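Probable thiol peroxidase (Chromobacterium violaceum, PDB 3KEB) probably acts as a peroxidase, a thioredoxin-like enzyme of the redoxin family that would reduce peroxides. Local coordinates at residues Y123-T128 and S137-L142; L52-L57 and D160-D165; V149-R154 and E168-E173. All blocks are in the same frame, centred on the assembly; numbering follows the deposited sequence. Where two conformers were deposited one is given.

Contact 1: Y123-T128 and S137-L142; sequences YGVLIT and SPAIIL
Ser137 N donates to Val125 O over 2.8 Å, in a nearly straight bond with an N-H...O angle of 173°. The donor lies in the carbonyl plane, on a lone pair of Val125 O. This single backbone bond ties the loop after helix 119-122 to the loop that leads into strand 139-143, and van der Waals contacts flank it. On one side Ile127 lays its chain against Ser137: Ile127 CD1 ends 3.6 Å from Ser137 CB and equally near Ser137 OG. With its CG1 anti to the carbonyl carbon (chi1 -60°) and CD1 extended beyond it, Ile127 reaches Ser137 with its long branch rather than its CG2 methyl. On the other side Val125 places CG1 3.7 Å from Ser137 O and 3.9 Å from Ala139 CB, bridging the hydrogen-bonded residue and the first residue of the strand. Farther along the strand, Ile141 sends its CD1 methyl to the edge of the Tyr123 ring, near the ring plane, 3.9 Å from Tyr123 CD2. The segments run roughly antiparallel without forming a ladder. At the start of 123-128 a Schellman motif ends helix 119-122, with Gly124 at positive phi as its C-prime residue, and the chain then leads to Val125. The Tyr123 hydroxyl is engaged by Pro29 O, and its ring stacks with Phe119, so the ring is held at both its polar end and its plane. All six touching residues are buried. Beyond them, Ser137 O accepts from Thr55 OG1 and Ala139 pairs with Thr55, while Ile140 pairs with Glu153; the contact therefore packs the loop after helix 119-122 onto strand 139-143 where that strand enters the central sheet between strands 51-55 and 149-154.

Contact 2: L52-L57 and D160-D165; sequences LIVTLL and DFFDFD
In this thioredoxin-like fold, strand 51-55 opens the beta-alpha-beta unit formed with helix 67-77 and strand 84-89, and Val54 on that strand meets Phe162, just ahead of the C-terminal helix 164-177. Val54 meets the outer rim of the phenyl ring mainly with CG1, 3.7 Å from Phe162 CE2 and 3.8 Å from Phe162 CZ; Val54 CG2 stands well off the ring plane, 4.0 Å from Phe162 CE2. The approach is to the ring edge, with CG1 near the ring plane, so the far end of the phenyl meets the valine and its faces are not used in this pairing. Thr55 O also lies near that edge, 4.4 Å from Phe162 CZ. Phe162 CG stands anti to the carbonyl carbon (chi1 -56°), which carries the ring inward from the loop to the sheet, where Ile140 of strand 139-143 and Leu155 also touch it. No hydrogen bond joins the two segments; the contact is mainly apolar, and its three touching residues are buried. After Phe162 the chain makes an inverse gamma turn centred on Asp163, closed by a weak bond from Phe164 N to Phe162 O. Asp163 is also the N-cap residue, its OD1 accepting from Ala166 N as the helix begins. Phe164 lies beside Thr73 and Phe76 of helix 67-77, bringing the two helices together over this face of the sheet. Phe162 CB sits 3.9 Å above the Phe164 ring plane, offset toward the rim, while Phe164 CZ lies in plane at the edge of the Phe162 ring.

Contact 3: V149-R154 and E168-E173; sequences VHYSER and EKLLQE
The ring of Tyr151 has Leu170 CD1 set obliquely to it and Glu153 OE1 at its edge, in the ring plane. Leu170 CD1 comes to 3.8 Å from Tyr151 CD1, but its nearest point on that residue is Tyr151 CB, at 3.7 Å, so the methyl sits against the base of the side chain. The same Leu170 CD1 lies 3.6 Å from His150 O, and a single methyl thus spans two successive residues of the strand. The two side chains cross at about a right angle. Tyr151 CG is anti to its own nitrogen (chi1 178°), which swings the ring along the strand toward Glu153; Leu170, with CG anti to the carbonyl carbon, extends from the helix to the strand. Tyr151 OH lies 2.9 Å from Glu153 OE1, a weak hydrogen bond at most and not a settled one, since the proton has another acceptor within reach; Glu153 OE1 also accepts from Asp163 N just before the helix. His150 starts toward the helix, but its imidazole turns from it and NE2 hydrogen-bonds to Asp144 OD2, while Lys24 NZ binds the His150 carbonyl. On the helix Lys169 NZ and Glu173 OE1 form a salt bridge of 3.2 Å, one turn apart, in one of the two conformers of Glu173. No hydrogen bond crosses between strand and helix, and the touching residues are all partly exposed. A classic beta bulge sets His150 and Tyr151 together opposite Leu142 in the pairing of strands 139-143 and 149-154. Helix 164-177 lies against strand 149-154, the outermost strand of the sheet within this chain, with Tyr151 also against Ala166 and Ile167, and Glu168 and Leu171 on its flank reach Phe76 of helix 67-77.

How the contacts relate
From the N terminus, strand 51-55 supplies the first half of contact 2, which closes only after about a hundred residues, at 160-165. Contact 1, joining 123-128 to 137-142 around a short loop, is nested inside that span. Strand 149-154 then opens contact 3 before contact 2 has closed, and 168-173 closes it afterward, so these two cross along the chain. Strands 51-55, 139-143 and 149-154 are successive neighbours in the sheet, joined by bonds such as Ile141 N to Ile53 O and Ile140 N to Glu153 O. Contact 2 fixes the loop just ahead of helix 164-177 to the sheet, and contact 3 the middle of that helix.

Contact 1: Y123-T128 and S137-L142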
loop_
_atom_site.group_PDB
_atom_site.type_symbol
_atom_site.label_atom_id
_atom_site.label_comp_id
_atom_site.label_asym_id
_atom_site.label_seq_id
_atom_site.Cartn_x
_atom_site.Cartn_y
_atom_site.Cartn_z
ATOM N N TYR A 123 5.263 -15.640 5.488
ATOM C CA TYR A 123 6.361 -15.793 4.514
ATOM C C TYR A 123 7.716 -15.329 5.090
ATOM O O TYR A 123 8.715 -15.342 4.389
ATOM C CB TYR A 123 6.065 -15.053 3.214
ATOM C CG TYR A 123 5.401 -15.967 2.183
ATOM C CD1 TYR A 123 4.113 -16.388 2.347
ATOM C CD2 TYR A 123 6.107 -16.438 1.072
ATOM C CE1 TYR A 123 3.501 -17.248 1.461
ATOM C CE2 TYR A 123 5.483 -17.275 0.140
ATOM C CZ TYR A 123 4.196 -17.689 0.345
ATOM O OH TYR A 123 3.573 -18.540 -0.545
ATOM N N GLY A 124 7.744 -14.990 6.378
ATOM C CA GLY A 124 9.010 -14.558 7.035
ATOM C C GLY A 124 9.647 -13.287 6.491
ATOM O O GLY A 124 10.890 -13.183 6.370
ATOM N N VAL A 125 8.799 -12.313 6.166
ATOM C CA VAL A 125 9.282 -11.065 5.558
ATOM C C VAL A 125 8.723 -9.850 6.276
ATOM O O VAL A 125 8.758 -8.738 5.733
ATOM C CB VAL A 125 9.022 -11.036 4.026
ATOM C CG1 VAL A 125 9.865 -12.108 3.241
ATOM C CG2 VAL A 125 7.519 -11.157 3.633
ATOM N N LEU A 126 8.222 -10.056 7.486
ATOM C CA LEU A 126 7.642 -8.969 8.277
ATOM C C LEU A 126 8.712 -8.060 8.904
ATOM O O LEU A 126 9.534 -8.530 9.658
ATOM C CB LEU A 126 6.749 -9.532 9.396
ATOM C CG LEU A 126 6.081 -8.520 10.385
ATOM C CD1 LEU A 126 5.193 -7.553 9.587
ATOM C CD2 LEU A 126 5.322 -9.215 11.518
ATOM N N ILE A 127 8.612 -6.771 8.645
ATOM C CA ILE A 127 9.402 -5.713 9.323
ATOM C C ILE A 127 8.411 -4.900 10.183
ATOM O O ILE A 127 7.352 -4.477 9.694
ATOM C CB ILE A 127 10.143 -4.802 8.290
ATOM C CG1 ILE A 127 11.133 -5.612 7.414
ATOM C CG2 ILE A 127 10.942 -3.680 8.996
ATOM C CD1 ILE A 127 11.642 -4.911 6.201
ATOM N N THR A 128 8.708 -4.738 11.472
ATOM C CA THR A 128 7.874 -3.876 12.313
ATOM C C THR A 128 8.565 -2.596 12.823
ATOM O O THR A 128 7.899 -1.813 13.514
ATOM C CB THR A 128 7.370 -4.625 13.554
ATOM O OG1 THR A 128 8.518 -5.085 14.281
ATOM C CG2 THR A 128 6.462 -5.822 13.174
ATOM N N SER A 137 10.059 -7.383 3.656
ATOM C CA SER A 137 11.484 -7.424 3.466
ATOM C C SER A 137 11.811 -8.108 2.107
ATOM O O SER A 137 11.112 -9.034 1.702
ATOM C CB SER A 137 12.157 -8.124 4.657
ATOM O OG SER A 137 13.479 -7.682 4.744
ATOM N N PRO A 138 12.813 -7.645 1.396
ATOM C CA PRO A 138 13.062 -8.205 0.074
ATOM C C PRO A 138 13.614 -9.662 0.092
ATOM O O PRO A 138 14.489 -9.995 0.895
ATOM C CB PRO A 138 14.073 -7.237 -0.538
ATOM C CG PRO A 138 14.705 -6.620 0.627
ATOM C CD PRO A 138 13.581 -6.409 1.578
ATOM N N ALA A 139 13.004 -10.517 -0.732
ATOM C CA ALA A 139 13.274 -11.953 -0.748
ATOM C C ALA A 139 12.910 -12.556 -2.095
ATOM O O ALA A 139 12.227 -11.938 -2.953
ATOM C CB ALA A 139 12.539 -12.667 0.423
ATOM N N ILE A 140 13.500 -13.704 -2.352
ATOM C CA ILE A 140 13.235 -14.400 -3.596
ATOM C C ILE A 140 13.024 -15.820 -3.294
ATOM O O ILE A 140 13.731 -16.376 -2.453
ATOM C CB ILE A 140 14.365 -14.226 -4.654
ATOM C CG1 ILE A 140 13.971 -14.874 -5.977
ATOM C CG2 ILE A 140 15.753 -14.792 -4.173
ATOM C CD1 ILE A 140 14.868 -14.322 -7.188
ATOM N N ILE A 141 12.059 -16.422 -3.976
ATOM C CA ILE A 141 11.766 -17.857 -3.801
ATOM C C ILE A 141 11.439 -18.497 -5.121
ATOM O O ILE A 141 10.522 -18.075 -5.812
ATOM C CB ILE A 141 10.529 -18.075 -2.909
ATOM C CG1 ILE A 141 10.694 -17.411 -1.557
ATOM C CG2 ILE A 141 10.218 -19.601 -2.722
ATOM C CD1 ILE A 141 9.418 -17.432 -0.702
ATOM N N LEU A 142 12.228 -19.495 -5.490
ATOM C CA LEU A 142 12.000 -20.303 -6.676
ATOM C C LEU A 142 11.232 -21.553 -6.238
ATOM O O LEU A 142 11.706 -22.333 -5.381
ATOM C CB LEU A 142 13.320 -20.742 -7.298
ATOM C CG LEU A 142 13.269 -21.748 -8.434
ATOM C CD1 LEU A 142 12.605 -21.148 -9.682
ATOM C CD2 LEU A 142 14.710 -22.331 -8.684
#

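Contact 2: L52-L57 and D160-D165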
loop_
_atom_site.group_PDB
_atom_site.type_symbol
_atom_site.label_atom_id
_atom_site.label_comp_id
_atom_site.label_asym_id
_atom_site.label_seq_id
_atom_site.Cartn_x
_atom_site.Cartn_y
_atom_site.Cartn_z
ATOM N N LEU A 52 8.772 -17.770 -9.702
ATOM C CA LEU A 52 9.813 -17.025 -9.013
ATOM C C LEU A 52 9.048 -15.920 -8.267
ATOM O O LEU A 52 8.509 -14.990 -8.882
ATOM C CB LEU A 52 10.802 -16.436 -10.037
ATOM C CG LEU A 52 12.106 -15.957 -9.429
ATOM C CD1 LEU A 52 12.922 -17.076 -8.638
ATOM C CD2 LEU A 52 13.014 -15.367 -10.530
ATOM N N ILE A 53 8.903 -16.105 -6.967
ATOM C CA ILE A 53 8.247 -15.096 -6.100
ATOM C C ILE A 53 9.295 -14.116 -5.557
ATOM O O ILE A 53 10.367 -14.517 -5.134
ATOM C CB ILE A 53 7.486 -15.767 -4.963
ATOM C CG1 ILE A 53 6.350 -16.640 -5.521
ATOM C CG2 ILE A 53 6.955 -14.737 -3.938
ATOM C CD1 ILE A 53 5.707 -17.429 -4.522
ATOM N N VAL A 54 9.018 -12.827 -5.663
ATOM C CA VAL A 54 9.903 -11.823 -5.170
ATOM C C VAL A 54 9.092 -10.839 -4.379
ATOM O O VAL A 54 8.075 -10.339 -4.886
ATOM C CB VAL A 54 10.606 -11.049 -6.342
ATOM C CG1 VAL A 54 11.362 -9.889 -5.844
ATOM C CG2 VAL A 54 11.598 -11.988 -7.119
ATOM N N THR A 55 9.547 -10.574 -3.160
ATOM C CA THR A 55 9.027 -9.473 -2.373
ATOM C C THR A 55 9.995 -8.309 -2.542
ATOM O O THR A 55 11.218 -8.482 -2.553
ATOM C CB THR A 55 8.887 -9.858 -0.906
ATOM O OG1 THR A 55 10.165 -10.382 -0.417
ATOM C CG2 THR A 55 7.766 -10.877 -0.744
ATOM N N LEU A 56 9.428 -7.139 -2.809
ATOM C CA LEU A 56 10.187 -5.873 -2.904
ATOM C C LEU A 56 9.645 -4.973 -1.825
ATOM O O LEU A 56 8.572 -5.291 -1.179
ATOM C CB LEU A 56 10.011 -5.215 -4.295
ATOM C CG LEU A 56 10.296 -6.001 -5.591
ATOM C CD1 LEU A 56 9.767 -5.268 -6.819
ATOM C CD2 LEU A 56 11.762 -6.281 -5.713
ATOM N N LEU A 57 10.431 -3.966 -1.441
ATOM C CA LEU A 57 9.902 -2.960 -0.522
ATOM C C LEU A 57 8.723 -2.269 -1.147
ATOM O O LEU A 57 7.559 -2.179 -0.624
ATOM C CB LEU A 57 10.964 -1.952 -0.073
ATOM C CG LEU A 57 12.098 -2.472 0.773
ATOM C CD1 LEU A 57 13.139 -1.344 1.066
ATOM C CD2 LEU A 57 11.457 -3.069 2.145
ATOM N N ASP A 160 21.326 -4.702 -2.198
ATOM C CA ASP A 160 21.889 -5.879 -2.815
ATOM C C ASP A 160 20.967 -6.432 -3.896
ATOM O O ASP A 160 19.754 -6.211 -3.900
ATOM C CB ASP A 160 22.127 -6.993 -1.799
ATOM C CG ASP A 160 23.225 -6.683 -0.767
ATOM O OD1 ASP A 160 23.988 -5.714 -0.908
ATOM O OD2 ASP A 160 23.320 -7.482 0.217
ATOM N N PHE A 161 21.541 -7.287 -4.740
ATOM C CA PHE A 161 20.769 -8.139 -5.633
ATOM C C PHE A 161 20.734 -9.576 -5.134
ATOM O O PHE A 161 21.624 -10.053 -4.426
ATOM C CB PHE A 161 21.286 -8.099 -7.096
ATOM C CG PHE A 161 21.302 -6.731 -7.737
ATOM C CD1 PHE A 161 20.369 -5.773 -7.433
ATOM C CD2 PHE A 161 22.300 -6.404 -8.644
ATOM C CE1 PHE A 161 20.410 -4.517 -8.006
ATOM C CE2 PHE A 161 22.334 -5.163 -9.239
ATOM C CZ PHE A 161 21.378 -4.218 -8.906
ATOM N N PHE A 162 19.699 -10.303 -5.545
ATOM C CA PHE A 162 19.631 -11.736 -5.291
ATOM C C PHE A 162 20.809 -12.479 -5.925
ATOM O O PHE A 162 21.421 -11.997 -6.878
ATOM C CB PHE A 162 18.317 -12.288 -5.871
ATOM C CG PHE A 162 17.084 -11.607 -5.356
ATOM C CD1 PHE A 162 16.795 -11.600 -3.985
ATOM C CD2 PHE A 162 16.186 -11.009 -6.241
ATOM C CE1 PHE A 162 15.680 -10.963 -3.491
ATOM C CE2 PHE A 162 15.021 -10.414 -5.741
ATOM C CZ PHE A 162 14.785 -10.383 -4.377
ATOM N N ASP A 163 21.092 -13.690 -5.442
ATOM C CA ASP A 163 22.180 -14.527 -5.936
ATOM C C ASP A 163 21.694 -15.305 -7.162
ATOM O O ASP A 163 21.419 -16.513 -7.098
ATOM C CB ASP A 163 22.643 -15.489 -4.851
ATOM C CG ASP A 163 23.953 -16.194 -5.200
ATOM O OD1 ASP A 163 24.393 -16.129 -6.339
ATOM O OD2 ASP A 163 24.528 -16.838 -4.290
ATOM N N PHE A 164 21.597 -14.568 -8.279
ATOM C CA PHE A 164 21.068 -15.117 -9.477
ATOM C C PHE A 164 21.970 -16.248 -9.975
ATOM O O PHE A 164 21.467 -17.238 -10.486
ATOM C CB PHE A 164 20.920 -14.048 -10.551
ATOM C CG PHE A 164 19.889 -13.003 -10.243
ATOM C CD1 PHE A 164 18.553 -13.342 -10.062
ATOM C CD2 PHE A 164 20.266 -11.683 -10.096
ATOM C CE1 PHE A 164 17.591 -12.368 -9.747
ATOM C CE2 PHE A 164 19.327 -10.713 -9.800
ATOM C CZ PHE A 164 18.005 -11.048 -9.607
ATOM N N ASP A 165 23.290 -16.108 -9.831
ATOM C CA ASP A 165 24.185 -17.212 -10.215
ATOM C C ASP A 165 23.836 -18.532 -9.517
ATOM O O ASP A 165 23.872 -19.607 -10.139
ATOM C CB ASP A 165 25.637 -16.869 -9.975
ATOM C CG ASP A 165 26.177 -15.860 -10.990
ATOM O OD1 ASP A 165 25.527 -15.638 -12.050
ATOM O OD2 ASP A 165 27.235 -15.261 -10.694
#

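Contact 3: V149-R154 and E168-E173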
loop_
_atom_site.group_PDB
_atom_site.type_symbol
_atom_site.label_atom_id
_atom_site.label_comp_id
_atom_site.label_asym_id
_atom_site.label_seq_id
_atom_site.Cartn_x
_atom_site.Cartn_y
_atom_site.Cartn_z
ATOM N N VAL A 149 9.509 -25.510 -2.846
ATOM C CA VAL A 149 10.629 -24.567 -2.888
ATOM C C VAL A 149 11.939 -25.263 -3.272
ATOM O O VAL A 149 12.304 -26.284 -2.664
ATOM C CB VAL A 149 10.770 -23.838 -1.522
ATOM C CG1 VAL A 149 11.975 -22.864 -1.490
ATOM C CG2 VAL A 149 9.508 -23.002 -1.231
ATOM N N HIS A 150 12.624 -24.721 -4.290
ATOM C CA HIS A 150 13.987 -25.196 -4.713
ATOM C C HIS A 150 15.145 -24.279 -4.281
ATOM O O HIS A 150 16.298 -24.720 -4.096
ATOM C CB HIS A 150 14.053 -25.345 -6.242
ATOM C CG HIS A 150 13.240 -26.479 -6.768
ATOM N ND1 HIS A 150 13.795 -27.565 -7.408
ATOM C CD2 HIS A 150 11.910 -26.705 -6.730
ATOM C CE1 HIS A 150 12.838 -28.409 -7.743
ATOM N NE2 HIS A 150 11.684 -27.912 -7.337
ATOM N N TYR A 151 14.828 -23.010 -4.054
ATOM C CA TYR A 151 15.791 -22.009 -3.611
ATOM C C TYR A 151 15.035 -20.878 -2.925
ATOM O O TYR A 151 13.969 -20.442 -3.421
ATOM C CB TYR A 151 16.552 -21.430 -4.848
ATOM C CG TYR A 151 17.499 -20.378 -4.471
ATOM C CD1 TYR A 151 18.762 -20.708 -4.070
ATOM C CD2 TYR A 151 17.109 -19.024 -4.438
ATOM C CE1 TYR A 151 19.672 -19.708 -3.681
ATOM C CE2 TYR A 151 18.015 -18.011 -4.038
ATOM C CZ TYR A 151 19.296 -18.374 -3.686
ATOM O OH TYR A 151 20.238 -17.448 -3.276
ATOM N N SER A 152 15.574 -20.362 -1.833
ATOM C CA SER A 152 15.001 -19.154 -1.221
ATOM C C SER A 152 16.123 -18.294 -0.610
ATOM O O SER A 152 17.089 -18.830 -0.088
ATOM C CB SER A 152 13.891 -19.496 -0.179
ATOM O OG SER A 152 14.407 -20.156 0.970
ATOM N N GLU A 153 15.986 -16.974 -0.644
ATOM C CA GLU A 153 16.990 -16.098 -0.098
ATOM C C GLU A 153 16.304 -14.816 0.320
ATOM O O GLU A 153 15.520 -14.230 -0.435
ATOM C CB GLU A 153 18.046 -15.809 -1.187
ATOM C CG GLU A 153 19.119 -14.786 -0.798
ATOM C CD GLU A 153 19.944 -14.291 -1.994
ATOM O OE1 GLU A 153 19.630 -14.580 -3.173
ATOM O OE2 GLU A 153 20.927 -13.615 -1.729
ATOM N N ARG A 154 16.657 -14.330 1.496
ATOM C CA ARG A 154 16.316 -12.955 1.876
ATOM C C ARG A 154 17.524 -12.096 1.801
ATOM O O ARG A 154 18.607 -12.527 2.160
ATOM C CB ARG A 154 15.820 -12.945 3.305
ATOM C CG ARG A 154 14.561 -13.576 3.385
ATOM C CD ARG A 154 14.038 -13.542 4.777
ATOM N NE ARG A 154 14.728 -14.498 5.657
ATOM C CZ ARG A 154 14.371 -14.762 6.912
ATOM N NH1 ARG A 154 13.359 -14.141 7.461
ATOM N NH2 ARG A 154 15.062 -15.643 7.669
ATOM N N GLU A 168 20.547 -19.768 -11.180
ATOM C CA GLU A 168 20.946 -20.312 -12.509
ATOM C C GLU A 168 21.520 -21.738 -12.411
ATOM O O GLU A 168 21.179 -22.625 -13.180
ATOM C CB GLU A 168 21.982 -19.403 -13.174
ATOM C CG GLU A 168 22.513 -19.819 -14.572
ATOM C CD GLU A 168 21.525 -19.601 -15.725
ATOM O OE1 GLU A 168 20.599 -18.736 -15.661
ATOM O OE2 GLU A 168 21.687 -20.318 -16.731
ATOM N N LYS A 169 22.395 -21.966 -11.441
ATOM C CA LYS A 169 23.055 -23.262 -11.340
ATOM C C LYS A 169 22.008 -24.357 -11.042
ATOM O O LYS A 169 22.042 -25.439 -11.650
ATOM C CB LYS A 169 24.146 -23.168 -10.266
ATOM C CG LYS A 169 25.006 -24.362 -10.091
ATOM C CD LYS A 169 26.164 -24.049 -9.107
ATOM C CE LYS A 169 26.905 -25.326 -8.712
ATOM N NZ LYS A 169 27.420 -25.997 -9.929
ATOM N N LEU A 170 21.061 -24.067 -10.157
ATOM C CA LEU A 170 19.969 -25.010 -9.866
ATOM C C LEU A 170 19.068 -25.284 -11.061
ATOM O O LEU A 170 18.699 -26.440 -11.321
ATOM C CB LEU A 170 19.117 -24.524 -8.699
ATOM C CG LEU A 170 19.802 -24.603 -7.334
ATOM C CD1 LEU A 170 18.965 -23.811 -6.319
ATOM C CD2 LEU A 170 20.077 -26.048 -6.826
ATOM N N LEU A 171 18.732 -24.230 -11.811
ATOM C CA LEU A 171 17.900 -24.411 -12.977
ATOM C C LEU A 171 18.641 -25.194 -14.059
ATOM O O LEU A 171 18.036 -26.034 -14.726
ATOM C CB LEU A 171 17.397 -23.075 -13.525
ATOM C CG LEU A 171 16.445 -22.257 -12.602
ATOM C CD1 LEU A 171 16.394 -20.836 -13.085
ATOM C CD2 LEU A 171 14.990 -22.883 -12.553
ATOM N N GLN A 172 19.926 -24.924 -14.262
ATOM C CA GLN A 172 20.720 -25.655 -15.270
ATOM C C GLN A 172 20.849 -27.130 -14.879
ATOM O O GLN A 172 20.801 -28.010 -15.733
ATOM C CB GLN A 172 22.124 -25.047 -15.420
ATOM C CG GLN A 172 22.183 -23.653 -16.051
ATOM C CD GLN A 172 23.594 -23.059 -16.058
ATOM O OE1 GLN A 172 23.921 -22.167 -16.859
ATOM N NE2 GLN A 172 24.428 -23.531 -15.142
ATOM N N GLU A 173 21.041 -27.379 -13.577
ATOM C CA GLU A 173 21.186 -28.738 -13.059
ATOM C C GLU A 173 19.879 -29.528 -13.302
ATOM O O GLU A 173 19.924 -30.685 -13.757
ATOM C CB GLU A 173 21.637 -28.721 -11.577
ATOM C CG GLU A 173 23.152 -28.954 -11.381
ATOM C CD GLU A 173 23.804 -28.258 -10.143
ATOM O OE1 GLU A 173 25.044 -28.074 -10.179
ATOM O OE2 GLU A 173 23.120 -27.899 -9.148
#